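Putative branched-chain amino acid ABC transporter (Chromobacterium violaceum, PDB 4PYR) is of unproven function but has the periplasmic-binding-protein fold of LppC-type lipoproteins, holds a bound glutathione and may regulate an enzyme. Local coordinates at residues A[9-14]-A[18-23]; A[37-42]-A[58-63]; A[41-44]-A[50-53]. One frame throughout, in Å; residues are numbered along the deposited sequence.

Interaction 1 of 3, residues A[9-14]-A[18-23]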
ATOM      1  N   PRO A   9       4.837  14.985   9.211  1.00 22.01           N
ATOM      2  CA  PRO A   9       5.420  15.095  10.550  1.00 22.77           C
ATOM      3  C   PRO A   9       6.919  15.374  10.557  1.00 21.18           C
ATOM      4  O   PRO A   9       7.614  14.906   9.656  1.00 20.14           O
ATOM      5  CB  PRO A   9       5.119  13.719  11.174  1.00 24.07           C
ATOM      6  CG  PRO A   9       3.957  13.186  10.410  1.00 23.81           C
ATOM      7  CD  PRO A   9       4.108  13.716   9.026  1.00 20.38           C
ATOM      8  N   ALA A  10       7.369  16.140  11.552  1.00 23.06           N
ATOM      9  CA  ALA A  10       8.786  16.377  11.783  1.00 25.41           C
ATOM     10  C   ALA A  10       9.523  15.095  12.204  1.00 28.46           C
ATOM     11  O   ALA A  10       8.940  14.110  12.636  1.00 26.21           O
ATOM     12  CB  ALA A  10       8.969  17.440  12.854  1.00 26.29           C
ATOM     13  N   GLU A  11      10.829  15.112  12.058  1.00 32.28           N
ATOM     14  CA  GLU A  11      11.658  13.982  12.530  1.00 35.35           C
ATOM     15  C   GLU A  11      11.273  13.300  13.882  1.00 32.05           C
ATOM     16  O   GLU A  11      11.241  12.070  13.946  1.00 38.13           O
ATOM     17  CB  GLU A  11      13.119  14.413  12.542  1.00 40.50           C
ATOM     18  CG  GLU A  11      13.761  14.389  11.161  1.00 34.94           C
ATOM     19  CD  GLU A  11      14.527  13.103  10.854  1.00 32.26           C
ATOM     20  OE1 GLU A  11      14.778  12.310  11.788  1.00 43.66           O
ATOM     21  OE2 GLU A  11      14.926  12.912   9.682  1.00 36.55           O
ATOM     22  N   SER A  12      10.944  14.072  14.923  1.00 39.38           N
ATOM     23  CA  SER A  12      10.715  13.552  16.294  1.00 35.18           C
ATOM     24  C   SER A  12       9.338  12.941  16.539  1.00 35.26           C
ATOM     25  O   SER A  12       9.119  12.314  17.599  1.00 39.20           O
ATOM     26  CB  SER A  12      10.828  14.673  17.286  1.00 39.16           C
ATOM     27  OG  SER A  12       9.675  15.500  17.129  1.00 41.66           O
ATOM     28  N   SER A  13       8.390  13.199  15.646  1.00 28.15           N
ATOM     29  CA  SER A  13       7.148  12.441  15.638  1.00 33.80           C
ATOM     30  C   SER A  13       7.519  10.967  15.631  1.00 33.97           C
ATOM     31  O   SER A  13       8.584  10.568  15.100  1.00 30.94           O
ATOM     32  CB  SER A  13       6.282  12.762  14.400  1.00 35.65           C
ATOM     33  OG  SER A  13       5.047  11.990  14.324  1.00 32.07           O
ATOM     34  N   ALA A  14       6.605  10.166  16.154  1.00 30.87           N
ATOM     35  CA  ALA A  14       6.694   8.720  16.026  1.00 33.58           C
ATOM     36  C   ALA A  14       6.604   8.333  14.550  1.00 27.97           C
ATOM     37  O   ALA A  14       7.021   7.256  14.145  1.00 34.58           O
ATOM     38  CB  ALA A  14       5.586   8.048  16.824  1.00 34.01           C
ATOM     39  N   ALA A  18       9.392   7.665   8.911  1.00 24.19           N
ATOM     40  CA  ALA A  18       8.610   7.397   7.717  1.00 20.38           C
ATOM     41  C   ALA A  18       8.394   8.673   6.876  1.00 19.23           C
ATOM     42  O   ALA A  18       8.459   8.653   5.647  1.00 19.04           O
ATOM     43  CB  ALA A  18       7.281   6.762   8.116  1.00 23.14           C
ATOM     44  N   ALA A  19       8.109   9.773   7.550  1.00 19.18           N
ATOM     45  CA  ALA A  19       7.823  11.019   6.846  1.00 18.60           C
ATOM     46  C   ALA A  19       9.032  11.462   6.023  1.00 18.04           C
ATOM     47  O   ALA A  19       8.862  11.858   4.876  1.00 18.56           O
ATOM     48  CB  ALA A  19       7.447  12.110   7.842  1.00 21.23           C
ATOM     49  N   ALA A  20      10.237  11.296   6.590  1.00 19.52           N
ATOM     50  CA  ALA A  20      11.454  11.698   5.897  1.00 19.95           C
ATOM     51  C   ALA A  20      11.658  10.865   4.628  1.00 18.87           C
ATOM     52  O   ALA A  20      12.056  11.403   3.603  1.00 18.98           O
ATOM     53  CB  ALA A  20      12.646  11.567   6.814  1.00 22.76           C
ATOM     54  N   VAL A  21      11.356   9.565   4.674  1.00 17.32           N
ATOM     55  CA  VAL A  21      11.455   8.707   3.490  1.00 17.16           C
ATOM     56  C   VAL A  21      10.426   9.071   2.424  1.00 16.40           C
ATOM     57  O   VAL A  21      10.772   9.194   1.242  1.00 17.56           O
ATOM     58  CB  VAL A  21      11.437   7.196   3.903  1.00 20.35           C
ATOM     59  CG1 VAL A  21      11.561   6.332   2.673  1.00 22.36           C
ATOM     60  CG2 VAL A  21      12.590   6.867   4.889  1.00 21.62           C
ATOM     61  N   VAL A  22       9.199   9.306   2.864  1.00 17.30           N
ATOM     62  CA  VAL A  22       8.191   9.787   1.940  1.00 16.06           C
ATOM     63  C   VAL A  22       8.643  11.087   1.281  1.00 15.88           C
ATOM     64  O   VAL A  22       8.544  11.226   0.035  1.00 15.42           O
ATOM     65  CB  VAL A  22       6.870   9.981   2.652  1.00 15.19           C
ATOM     66  CG1 VAL A  22       5.851  10.643   1.739  1.00 15.52           C
ATOM     67  CG2 VAL A  22       6.287   8.660   3.180  1.00 16.59           C
ATOM     68  N   ARG A  23       9.128  12.030   2.082  1.00 15.37           N
ATOM     69  CA  ARG A  23       9.630  13.292   1.538  1.00 15.86           C
ATOM     70  C   ARG A  23      10.699  13.064   0.475  1.00 16.71           C
ATOM     71  O   ARG A  23      10.730  13.758  -0.547  1.00 17.08           O
ATOM     72  CB  ARG A  23      10.203  14.204   2.636  1.00 19.70           C
ATOM     73  CG  ARG A  23       9.188  14.966   3.433  1.00 21.44           C
ATOM     74  CD  ARG A  23       9.829  16.060   4.247  1.00 24.95           C
ATOM     75  NE  ARG A  23       8.931  16.587   5.237  1.00 25.65           N
ATOM     76  CZ  ARG A  23       8.014  17.522   4.975  1.00 24.26           C
ATOM     77  NH1 ARG A  23       7.908  18.039   3.748  1.00 22.67           N
ATOM     78  NH2 ARG A  23       7.231  17.952   5.930  1.00 28.34           N
TER
HETATM   79  O   HOH W   1       8.362   6.687  11.425  1.00 28.56           O

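Interaction 2 of 3, residues A[37-42]-A[58-63]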
ATOM      1  N   GLU A  37       6.496  23.098  -8.048  1.00 26.05           N
ATOM      2  CA  GLU A  37       7.333  23.624  -6.985  1.00 26.94           C
ATOM      3  C   GLU A  37       6.884  23.036  -5.675  1.00 24.85           C
ATOM      4  O   GLU A  37       5.705  22.876  -5.453  1.00 25.70           O
ATOM      5  CB  GLU A  37       7.206  25.135  -6.927  1.00 29.53           C
ATOM      6  CG  GLU A  37       8.149  25.798  -5.929  1.00 35.30           C
ATOM      7  CD  GLU A  37       8.267  27.306  -6.130  1.00 33.33           C
ATOM      8  OE1 GLU A  37       8.021  27.808  -7.259  1.00 40.36           O
ATOM      9  OE2 GLU A  37       8.622  28.005  -5.144  1.00 49.97           O
ATOM     10  N   LEU A  38       7.819  22.672  -4.805  1.00 24.80           N
ATOM     11  CA  LEU A  38       7.478  22.178  -3.490  1.00 23.43           C
ATOM     12  C   LEU A  38       7.544  23.294  -2.431  1.00 24.68           C
ATOM     13  O   LEU A  38       8.454  24.122  -2.429  1.00 26.12           O
ATOM     14  CB  LEU A  38       8.452  21.059  -3.096  1.00 22.11           C
ATOM     15  CG  LEU A  38       8.560  19.862  -4.037  1.00 20.98           C
ATOM     16  CD1 LEU A  38       9.555  18.810  -3.468  1.00 23.19           C
ATOM     17  CD2 LEU A  38       7.246  19.198  -4.287  1.00 18.61           C
ATOM     18  N   TYR A  39       6.587  23.256  -1.520  1.00 22.02           N
ATOM     19  CA  TYR A  39       6.582  24.085  -0.308  1.00 23.80           C
ATOM     20  C   TYR A  39       6.529  23.094   0.837  1.00 22.07           C
ATOM     21  O   TYR A  39       5.579  22.350   0.998  1.00 22.13           O
ATOM     22  CB  TYR A  39       5.333  24.988  -0.349  1.00 25.68           C
ATOM     23  CG  TYR A  39       5.014  25.761   0.902  1.00 26.97           C
ATOM     24  CD1 TYR A  39       4.499  25.127   2.042  1.00 27.00           C
ATOM     25  CD2 TYR A  39       5.183  27.139   0.947  1.00 32.47           C
ATOM     26  CE1 TYR A  39       4.179  25.852   3.190  1.00 26.97           C
ATOM     27  CE2 TYR A  39       4.862  27.865   2.095  1.00 33.28           C
ATOM     28  CZ  TYR A  39       4.366  27.216   3.206  1.00 29.24           C
ATOM     29  OH  TYR A  39       4.039  27.935   4.346  1.00 35.01           O
ATOM     30  N   SER A  40       7.611  23.006   1.599  1.00 23.58           N
ATOM     31  CA  SER A  40       7.717  21.937   2.585  1.00 22.53           C
ATOM     32  C   SER A  40       7.599  22.524   3.954  1.00 23.96           C
ATOM     33  O   SER A  40       8.282  23.477   4.293  1.00 26.83           O
ATOM     34  CB  SER A  40       9.084  21.264   2.438  1.00 25.27           C
ATOM     35  OG  SER A  40       9.169  20.667   1.148  1.00 28.27           O
ATOM     36  N   VAL A  41       6.699  21.958   4.748  1.00 23.24           N
ATOM     37  CA  VAL A  41       6.600  22.348   6.132  1.00 26.62           C
ATOM     38  C   VAL A  41       6.307  21.111   6.986  1.00 24.31           C
ATOM     39  O   VAL A  41       5.652  20.148   6.552  1.00 23.25           O
ATOM     40  CB  VAL A  41       5.531  23.428   6.311  1.00 30.81           C
ATOM     41  CG1 VAL A  41       4.181  22.829   6.047  1.00 31.69           C
ATOM     42  CG2 VAL A  41       5.599  24.062   7.696  1.00 33.01           C
ATOM     43  N   ASP A  42       6.870  21.124   8.182  1.00 24.82           N
ATOM     44  CA  ASP A  42       6.532  20.100   9.171  1.00 26.66           C
ATOM     45  C   ASP A  42       5.250  20.446   9.903  1.00 26.38           C
ATOM     46  O   ASP A  42       5.129  21.552  10.371  1.00 29.18           O
ATOM     47  CB  ASP A  42       7.622  19.987  10.224  1.00 29.43           C
ATOM     48  CG  ASP A  42       8.888  19.382   9.682  1.00 31.43           C
ATOM     49  OD1 ASP A  42       8.857  18.822   8.578  1.00 30.27           O
ATOM     50  OD2 ASP A  42       9.902  19.442  10.392  1.00 35.83           O
ATOM     51  N   ASP A  58      -0.019  30.835   1.347  1.00 39.39           N
ATOM     52  CA  ASP A  58       1.170  31.126   0.548  1.00 37.31           C
ATOM     53  C   ASP A  58       1.110  30.650  -0.916  1.00 37.98           C
ATOM     54  O   ASP A  58       2.115  30.688  -1.600  1.00 39.11           O
ATOM     55  CB  ASP A  58       2.428  30.541   1.210  1.00 34.51           C
ATOM     56  CG  ASP A  58       3.706  31.210   0.695  1.00 35.19           C
ATOM     57  OD1 ASP A  58       3.943  32.395   1.014  1.00 38.91           O
ATOM     58  OD2 ASP A  58       4.465  30.515  -0.039  1.00 38.66           O
ATOM     59  N   GLY A  59      -0.033  30.172  -1.396  1.00 34.05           N
ATOM     60  CA  GLY A  59      -0.196  29.921  -2.828  1.00 33.97           C
ATOM     61  C   GLY A  59      -0.100  28.459  -3.224  1.00 31.15           C
ATOM     62  O   GLY A  59      -0.122  28.137  -4.415  1.00 32.93           O
ATOM     63  N   VAL A  60       0.029  27.565  -2.239  1.00 29.02           N
ATOM     64  CA  VAL A  60      -0.096  26.134  -2.487  1.00 28.47           C
ATOM     65  C   VAL A  60      -1.453  25.812  -3.145  1.00 28.71           C
ATOM     66  O   VAL A  60      -2.507  26.315  -2.706  1.00 28.71           O
ATOM     67  CB  VAL A  60       0.135  25.377  -1.160  1.00 29.42           C
ATOM     68  CG1 VAL A  60      -0.367  23.952  -1.183  1.00 32.63           C
ATOM     69  CG2 VAL A  60       1.614  25.472  -0.793  1.00 27.62           C
ATOM     70  N   ASN A  61      -1.442  25.044  -4.229  1.00 24.77           N
ATOM     71  CA  ASN A  61      -2.703  24.624  -4.852  1.00 29.43           C
ATOM     72  C   ASN A  61      -3.027  23.134  -4.806  1.00 23.71           C
ATOM     73  O   ASN A  61      -4.064  22.728  -5.325  1.00 30.15           O
ATOM     74  CB  ASN A  61      -2.823  25.198  -6.261  1.00 35.06           C
ATOM     75  CG  ASN A  61      -1.567  25.023  -7.077  1.00 30.24           C
ATOM     76  OD1 ASN A  61      -0.823  24.100  -6.860  1.00 33.20           O
ATOM     77  ND2 ASN A  61      -1.327  25.921  -8.013  1.00 42.17           N
ATOM     78  N   VAL A  62      -2.150  22.331  -4.171  1.00 23.60           N
ATOM     79  CA  VAL A  62      -2.474  20.955  -3.825  1.00 21.00           C
ATOM     80  C   VAL A  62      -1.545  20.594  -2.655  1.00 20.68           C
ATOM     81  O   VAL A  62      -0.515  21.219  -2.489  1.00 20.10           O
ATOM     82  CB  VAL A  62      -2.188  20.035  -5.033  1.00 22.08           C
ATOM     83  CG1 VAL A  62      -0.742  20.189  -5.485  1.00 22.73           C
ATOM     84  CG2 VAL A  62      -2.591  18.589  -4.806  1.00 22.17           C
ATOM     85  N   VAL A  63      -1.986  19.665  -1.835  1.00 17.88           N
ATOM     86  CA  VAL A  63      -1.231  19.247  -0.656  1.00 18.90           C
ATOM     87  C   VAL A  63      -1.035  17.749  -0.636  1.00 18.11           C
ATOM     88  O   VAL A  63      -1.913  16.999  -1.035  1.00 18.35           O
ATOM     89  CB  VAL A  63      -1.947  19.740   0.626  1.00 19.31           C
ATOM     90  CG1 VAL A  63      -1.442  19.021   1.865  1.00 20.07           C
ATOM     91  CG2 VAL A  63      -1.759  21.242   0.788  1.00 20.58           C
TER

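Interaction 3 of 3, residues A[41-44]-A[50-53]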
ATOM      1  N   VAL A  41       6.699  21.958   4.748  1.00 23.24           N
ATOM      2  CA  VAL A  41       6.600  22.348   6.132  1.00 26.62           C
ATOM      3  C   VAL A  41       6.307  21.111   6.986  1.00 24.31           C
ATOM      4  O   VAL A  41       5.652  20.148   6.552  1.00 23.25           O
ATOM      5  CB  VAL A  41       5.531  23.428   6.311  1.00 30.81           C
ATOM      6  CG1 VAL A  41       4.181  22.829   6.047  1.00 31.69           C
ATOM      7  CG2 VAL A  41       5.599  24.062   7.696  1.00 33.01           C
ATOM      8  N   ASP A  42       6.870  21.124   8.182  1.00 24.82           N
ATOM      9  CA  ASP A  42       6.532  20.100   9.171  1.00 26.66           C
ATOM     10  C   ASP A  42       5.250  20.446   9.903  1.00 26.38           C
ATOM     11  O   ASP A  42       5.129  21.552  10.371  1.00 29.18           O
ATOM     12  CB  ASP A  42       7.622  19.987  10.224  1.00 29.43           C
ATOM     13  CG  ASP A  42       8.888  19.382   9.682  1.00 31.43           C
ATOM     14  OD1 ASP A  42       8.857  18.822   8.578  1.00 30.27           O
ATOM     15  OD2 ASP A  42       9.902  19.442  10.392  1.00 35.83           O
ATOM     16  N   ALA A  43       4.323  19.495  10.011  1.00 25.97           N
ATOM     17  CA  ALA A  43       3.138  19.676  10.818  1.00 26.36           C
ATOM     18  C   ALA A  43       2.528  18.316  11.098  1.00 27.99           C
ATOM     19  O   ALA A  43       2.558  17.391  10.242  1.00 26.31           O
ATOM     20  CB  ALA A  43       2.112  20.529  10.057  1.00 28.43           C
ATOM     21  N   THR A  44       1.908  18.215  12.259  1.00 32.66           N
ATOM     22  CA  THR A  44       1.072  17.078  12.585  1.00 32.83           C
ATOM     23  C   THR A  44       0.192  17.509  13.756  1.00 34.18           C
ATOM     24  O   THR A  44       0.528  18.442  14.477  1.00 36.31           O
ATOM     25  CB  THR A  44       1.913  15.834  12.961  1.00 35.42           C
ATOM     26  OG1 THR A  44       1.071  14.683  13.072  1.00 45.60           O
ATOM     27  CG2 THR A  44       2.596  16.034  14.236  1.00 26.45           C
ATOM     28  N   GLU A  50      -3.320  24.868  11.258  1.00 33.92           N
ATOM     29  CA  GLU A  50      -2.655  26.169  11.120  1.00 34.91           C
ATOM     30  C   GLU A  50      -1.582  26.209  10.013  1.00 34.34           C
ATOM     31  O   GLU A  50      -1.465  27.188   9.279  1.00 34.47           O
ATOM     32  CB  GLU A  50      -2.019  26.539  12.458  1.00 38.34           C
ATOM     33  CG  GLU A  50      -1.581  27.980  12.577  1.00 41.26           C
ATOM     34  CD  GLU A  50      -1.201  28.309  14.004  1.00 46.12           C
ATOM     35  OE1 GLU A  50      -1.076  27.343  14.809  1.00 45.71           O
ATOM     36  OE2 GLU A  50      -1.041  29.514  14.335  1.00 48.34           O
ATOM     37  N   ARG A  51      -0.795  25.149   9.904  1.00 29.89           N
ATOM     38  CA  ARG A  51       0.278  25.141   8.921  1.00 29.97           C
ATOM     39  C   ARG A  51      -0.246  24.818   7.526  1.00 27.05           C
ATOM     40  O   ARG A  51       0.302  25.293   6.542  1.00 28.48           O
ATOM     41  CB  ARG A  51       1.396  24.208   9.368  1.00 32.45           C
ATOM     42  CG  ARG A  51       2.026  24.791  10.613  1.00 33.58           C
ATOM     43  CD  ARG A  51       3.323  24.153  10.984  1.00 34.58           C
ATOM     44  NE  ARG A  51       3.867  24.824  12.148  1.00 35.34           N
ATOM     45  CZ  ARG A  51       4.991  24.484  12.748  1.00 33.87           C
ATOM     46  NH1 ARG A  51       5.686  23.447  12.293  1.00 32.10           N
ATOM     47  NH2 ARG A  51       5.406  25.166  13.805  1.00 34.71           N
ATOM     48  N   TYR A  52      -1.292  23.997   7.459  1.00 28.41           N
ATOM     49  CA  TYR A  52      -2.023  23.786   6.207  1.00 26.56           C
ATOM     50  C   TYR A  52      -2.557  25.128   5.754  1.00 30.62           C
ATOM     51  O   TYR A  52      -2.343  25.549   4.616  1.00 30.97           O
ATOM     52  CB  TYR A  52      -3.171  22.789   6.415  1.00 29.17           C
ATOM     53  CG  TYR A  52      -4.013  22.509   5.209  1.00 25.58           C
ATOM     54  CD1 TYR A  52      -5.113  23.317   4.904  1.00 27.10           C
ATOM     55  CD2 TYR A  52      -3.756  21.434   4.399  1.00 24.50           C
ATOM     56  CE1 TYR A  52      -5.921  23.032   3.791  1.00 31.59           C
ATOM     57  CE2 TYR A  52      -4.520  21.136   3.283  1.00 26.14           C
ATOM     58  CZ  TYR A  52      -5.629  21.938   2.988  1.00 27.54           C
ATOM     59  OH  TYR A  52      -6.404  21.669   1.870  1.00 28.95           O
ATOM     60  N   ARG A  53      -3.251  25.811   6.650  1.00 30.28           N
ATOM     61  CA  ARG A  53      -3.793  27.128   6.337  1.00 32.35           C
ATOM     62  C   ARG A  53      -2.725  28.073   5.824  1.00 35.06           C
ATOM     63  O   ARG A  53      -2.944  28.776   4.857  1.00 34.80           O
ATOM     64  CB  ARG A  53      -4.491  27.751   7.541  1.00 35.35           C
ATOM     65  CG  ARG A  53      -5.880  27.150   7.802  1.00 31.19           C
ATOM     66  CD  ARG A  53      -6.601  27.743   8.980  1.00 39.12           C
ATOM     67  NE  ARG A  53      -7.129  29.065   8.652  1.00 40.13           N
ATOM     68  CZ  ARG A  53      -8.234  29.272   7.947  1.00 41.57           C
ATOM     69  NH1 ARG A  53      -8.955  28.245   7.518  1.00 45.58           N
ATOM     70  NH2 ARG A  53      -8.631  30.504   7.684  1.00 48.14           N
TER

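Interaction 1 of 3, residues A[9-14]-A[18-23]
The backbone N of Ala18 donates to a water 2.9 Å away, and the same water donates to Ala14 O at 3.1 Å, so one solvent molecule bridges the loop and the first turn of the helix. This is the first strand-loop-helix passage of the Rossmann-like sheet in a periplasmic-binding-protein fold, running from strand 2-8 into helix 16-33. The loop reverses through a type I beta turn from Ala10 to Ser13, closed by Ser13 N on Ala10 O at 3.2 Å. No direct hydrogen bond joins 9-14 to 18-23. Their closest approach is that of Pro9 O to Ala19 CB, 3.3 Å. The Pro9 ring adds an apolar touch, its CD lying 3.9 Å from Ala19 CB, so one methyl is held against both the carbonyl oxygen and the CD of a single residue. Both residues are buried, and Leu8 of the preceding strand also packs on Ala19. Further along the helix, Arg23 reaches past this contact and donates from NH1 to Val6 O and from NH2 to Val41 O, tying the helix to two strands. The Pro9 side chain is about 10 Å from the bound glutathione, outside its pocket. The exposed Glu11 starts away from the helix, but a bend at chi2 (-96°) swings its carboxylate back, leaving OE2 3.9 Å from the methyl CB of Ala20.

Interaction 2 of 3, residues A[37-42]-A[58-63]
Tyr39 and Asp58 meet with their flat groups inclined, the phenol ring and the carboxylate plane lying 39° apart. The contact belongs to a beta-alpha-beta crossover, in which strand 36-42 is followed by helix 48-57 and then strand 62-64, with strand 2-8 between the two strands in the sheet. Asp58 OD2 comes at the ring obliquely, 3.4 Å from Tyr39 CE2 and 3.6 Å from Tyr39 CD2, while Asp58 CB lies 3.7 Å from the same CE2. Val60 meets the inner end of the tyrosine, the two side chains crossing at about a right angle. One methyl does the touching: Val60 CG2 is 3.8 Å from both Tyr39 CB and Tyr39 CG. Tyr39 sets its ring opposite its own backbone nitrogen (chi1 170°), which carries the ring out from the strand, with its CB-CG root beside Val60 and CD2 and CE2 beside Asp58. The chain is brought round to these positions by a Schellman motif at the end of the helix, with Gly59 at positive phi (103°) and Val60 N returning to Ala55 O. Ala55 of the helix also touches both Tyr39 and Val60, adding to the apolar part. No hydrogen bond crosses between the segments. Asp58 OD2 has its strong partner in Arg3 NH1, a salt bridge to strand 2-8 that probably favours the ionised carboxylate. The approach of OD2 to the ring carbons is therefore best read as close packing of an already paired acid, with the buried Val60 supplying the purely apolar share.

Interaction 3 of 3, residues A[41-44]-A[50-53]
Arg51 NH1 donates to the backbone carbonyl of Asp42, and this single hydrogen bond is the polar part of the contact. NH1 to Asp42 O measures 2.8 Å and the N-H...O angle is 159°, a nearly straight bond. The oxygen sits at the edge of the guanidinium, close to its plane, whereas the donor is tilted 27° from the plane of the carbonyl. The charged ends do not pair: Asp42 OD2 lies 6.1 Å from Arg51 NH1, so the side-chain carboxylate offers at most a long-range attraction. Van der Waals contacts come from the aliphatic part of the arginine. Its CB lies 3.8 Å from Ala43 CB, and its CD is 3.9 Å from that same Ala43 methyl and 4.0 Å from Val41 CG2. The chain runs extended from CG to NE, carrying its methylenes across the strand end, and NH1 reaches the carbonyl. The contact thus joins the C-terminal end of edge strand 36-42 to the start of helix 48-57. Laterally in the sheet, Val41 and Ala43 are backbone-bonded to Val6 and Leu8 of strand 2-8, and Ile7 of that strand packs against Val41, Ala43 and Tyr52.

In the fold
All three contacts lie around one edge of the parallel five-stranded sheet in the N-terminal part of the chain, on the same side of the chain's centre. Interaction 1 comes first, in the turn from strand 2-8 into helix 16-33; interactions 2 and 3 both start from strand 36-42 and share Val41 and Asp42. Between centres, interactions 2 and 3 are about 10 Å apart, 1 and 3 about 13 Å, and 1 and 2 about 17 Å. Helix 48-57 is met near its start by interaction 3, and interaction 2 lies just past its end. Val63 CG2 to Tyr52 CE2, 3.7 Å, links these two directly. Together they connect successive beta-alpha units at this edge of the sheet.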